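Type III secretion T3S chaperone (Chlamydia trachomatis, PDB 3K29) is a putative YscO homolog with a predicted coiled coil that probably serves as a chaperone or accessory component of the type III secretion apparatus. Local coordinates at residues 125-128 / 129-132. Residues are numbered along the deposited sequence; the frame is centred on the assembly and turned at random.
Sequences TRLH and KEEW
Glu-130 OE1 meets the edge of the Arg-126 guanidinium, in its plane, and accepts a hydrogen bond from NH1 (NH1 to OE1 3.1 Å), part of a salt bridge. The bond is straight (165°) at the donor, yet it reaches OE1 from well above the carboxylate plane, and the two flat groups are turned 68° apart. At the edge of the Trp-132 indole lies the Lys-129 carbonyl O, in the ring plane. The His-128 and Glu-131 side chains run alongside each other, ring and carboxylate 25° from parallel, OE1 oblique to the ring and 3.6 Å from ND1. Bends at chi2 and chi3 curl Arg-126 so that its end runs beside Glu-130; its NE pairs with Glu-123, so the guanidinium bridges two acids. Leu-127 touches both Glu-130 and Glu-131, one methyl to each: CD1 is 3.6 Å from Glu-130 OE2, and CD2 is 3.8 Å from Glu-131 OE2. All this is i to i+3 and i+4 pairing on the long helix 70-160, which packs against helix 8-66 in an elongated helical hairpin. Four successive i to i+4 N-H...O=C bonds run along the helix, from Lys-129 N to Thr-125 O (3.0 Å) through Trp-132 N to His-128 O (2.8 Å). Lys-129 turns off to a salt bridge with Glu-8, while the Trp-132 ring meets that of Tyr-5.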
ATOM      1  N   THR A 125      -0.686 -22.503  -0.899  1.00 23.07           N
ATOM      2  CA  THR A 125      -1.301 -23.400   0.092  1.00 23.60           C
ATOM      3  C   THR A 125      -2.716 -23.848  -0.285  1.00 23.70           C
ATOM      4  O   THR A 125      -3.031 -25.024  -0.107  1.00 23.00           O
ATOM      5  CB  THR A 125      -1.266 -22.822   1.535  1.00 23.60           C
ATOM      6  OG1 THR A 125       0.092 -22.516   1.857  1.00 24.45           O
ATOM      7  CG2 THR A 125      -1.851 -23.851   2.594  1.00 22.45           C
ATOM      8  N   ARG A 126      -3.538 -22.931  -0.812  1.00 23.37           N
ATOM      9  CA  ARG A 126      -4.877 -23.277  -1.267  1.00 24.98           C
ATOM     10  C   ARG A 126      -4.787 -24.372  -2.363  1.00 24.97           C
ATOM     11  O   ARG A 126      -5.520 -25.364  -2.336  1.00 25.02           O
ATOM     12  CB  ARG A 126      -5.630 -22.025  -1.757  1.00 25.06           C
ATOM     13  CG  ARG A 126      -7.149 -22.210  -1.919  1.00 27.81           C
ATOM     14  CD  ARG A 126      -7.720 -21.388  -3.080  1.00 31.57           C
ATOM     15  NE  ARG A 126      -7.011 -21.672  -4.339  1.00 33.95           N
ATOM     16  CZ  ARG A 126      -7.241 -22.720  -5.131  1.00 33.94           C
ATOM     17  NH1 ARG A 126      -8.185 -23.609  -4.825  1.00 34.78           N
ATOM     18  NH2 ARG A 126      -6.515 -22.888  -6.230  1.00 32.56           N
ATOM     19  N   LEU A 127      -3.858 -24.204  -3.301  1.00 25.30           N
ATOM     20  CA  LEU A 127      -3.679 -25.172  -4.366  1.00 25.49           C
ATOM     21  C   LEU A 127      -3.282 -26.538  -3.800  1.00 25.69           C
ATOM     22  O   LEU A 127      -3.740 -27.584  -4.297  1.00 25.39           O
ATOM     23  CB  LEU A 127      -2.650 -24.696  -5.391  1.00 25.35           C
ATOM     24  CG  LEU A 127      -2.736 -25.475  -6.720  1.00 27.32           C
ATOM     25  CD1 LEU A 127      -4.034 -25.168  -7.495  1.00 27.20           C
ATOM     26  CD2 LEU A 127      -1.520 -25.231  -7.599  1.00 26.15           C
ATOM     27  N   HIS A 128      -2.430 -26.536  -2.775  1.00 25.62           N
ATOM     28  CA  HIS A 128      -2.010 -27.815  -2.177  1.00 26.18           C
ATOM     29  C   HIS A 128      -3.134 -28.511  -1.409  1.00 25.90           C
ATOM     30  O   HIS A 128      -3.142 -29.738  -1.326  1.00 26.76           O
ATOM     31  CB  HIS A 128      -0.765 -27.689  -1.291  1.00 25.98           C
ATOM     32  CG  HIS A 128       0.461 -27.249  -2.018  1.00 27.13           C
ATOM     33  ND1 HIS A 128       0.579 -27.315  -3.389  1.00 28.02           N
ATOM     34  CD2 HIS A 128       1.630 -26.736  -1.562  1.00 28.20           C
ATOM     35  CE1 HIS A 128       1.763 -26.854  -3.749  1.00 28.97           C
ATOM     36  NE2 HIS A 128       2.422 -26.497  -2.661  1.00 29.57           N
ATOM     37  N   LYS A 129      -4.049 -27.731  -0.820  1.00 25.61           N
ATOM     38  CA  LYS A 129      -5.272 -28.260  -0.192  1.00 25.86           C
ATOM     39  C   LYS A 129      -6.183 -28.911  -1.224  1.00 26.42           C
ATOM     40  O   LYS A 129      -6.780 -29.974  -0.991  1.00 25.84           O
ATOM     41  CB  LYS A 129      -6.037 -27.149   0.529  1.00 25.20           C
ATOM     42  CG  LYS A 129      -7.469 -27.485   0.746  1.00 24.05           C
ATOM     43  CD  LYS A 129      -7.943 -26.926   2.029  1.00 22.65           C
ATOM     44  CE  LYS A 129      -9.340 -27.383   2.275  1.00 22.65           C
ATOM     45  NZ  LYS A 129      -9.972 -26.353   3.112  1.00 20.70           N
ATOM     46  N   GLU A 130      -6.300 -28.240  -2.365  1.00 26.33           N
ATOM     47  CA  GLU A 130      -7.050 -28.759  -3.463  1.00 27.03           C
ATOM     48  C   GLU A 130      -6.467 -30.092  -3.924  1.00 26.89           C
ATOM     49  O   GLU A 130      -7.203 -31.057  -4.122  1.00 25.58           O
ATOM     50  CB  GLU A 130      -7.031 -27.760  -4.607  1.00 26.94           C
ATOM     51  CG  GLU A 130      -8.150 -27.937  -5.557  1.00 29.83           C
ATOM     52  CD  GLU A 130      -8.201 -26.792  -6.544  1.00 34.98           C
ATOM     53  OE1 GLU A 130      -9.166 -25.997  -6.456  1.00 37.23           O
ATOM     54  OE2 GLU A 130      -7.264 -26.674  -7.378  1.00 34.81           O
ATOM     55  N   GLU A 131      -5.147 -30.144  -4.081  1.00 27.19           N
ATOM     56  CA  GLU A 131      -4.500 -31.361  -4.574  1.00 27.82           C
ATOM     57  C   GLU A 131      -4.455 -32.469  -3.523  1.00 27.71           C
ATOM     58  O   GLU A 131      -4.509 -33.638  -3.882  1.00 28.45           O
ATOM     59  CB  GLU A 131      -3.106 -31.080  -5.112  1.00 28.09           C
ATOM     60  CG  GLU A 131      -3.111 -30.160  -6.304  1.00 29.52           C
ATOM     61  CD  GLU A 131      -1.754 -29.583  -6.572  1.00 34.16           C
ATOM     62  OE1 GLU A 131      -0.904 -29.647  -5.649  1.00 35.27           O
ATOM     63  OE2 GLU A 131      -1.536 -29.064  -7.701  1.00 35.59           O
ATOM     64  N   TRP A 132      -4.368 -32.108  -2.243  1.00 27.56           N
ATOM     65  CA  TRP A 132      -4.475 -33.105  -1.162  1.00 26.82           C
ATOM     66  C   TRP A 132      -5.870 -33.736  -1.187  1.00 26.59           C
ATOM     67  O   TRP A 132      -6.012 -34.952  -1.148  1.00 26.26           O
ATOM     68  CB  TRP A 132      -4.220 -32.487   0.213  1.00 26.80           C
ATOM     69  CG  TRP A 132      -4.719 -33.383   1.328  1.00 26.79           C
ATOM     70  CD1 TRP A 132      -4.023 -34.385   1.950  1.00 24.58           C
ATOM     71  CD2 TRP A 132      -6.039 -33.375   1.915  1.00 26.20           C
ATOM     72  NE1 TRP A 132      -4.826 -35.007   2.872  1.00 25.17           N
ATOM     73  CE2 TRP A 132      -6.067 -34.412   2.877  1.00 27.32           C
ATOM     74  CE3 TRP A 132      -7.201 -32.589   1.713  1.00 27.60           C
ATOM     75  CZ2 TRP A 132      -7.202 -34.677   3.666  1.00 28.26           C
ATOM     76  CZ3 TRP A 132      -8.355 -32.863   2.469  1.00 28.34           C
ATOM     77  CH2 TRP A 132      -8.334 -33.894   3.453  1.00 30.07           C
TER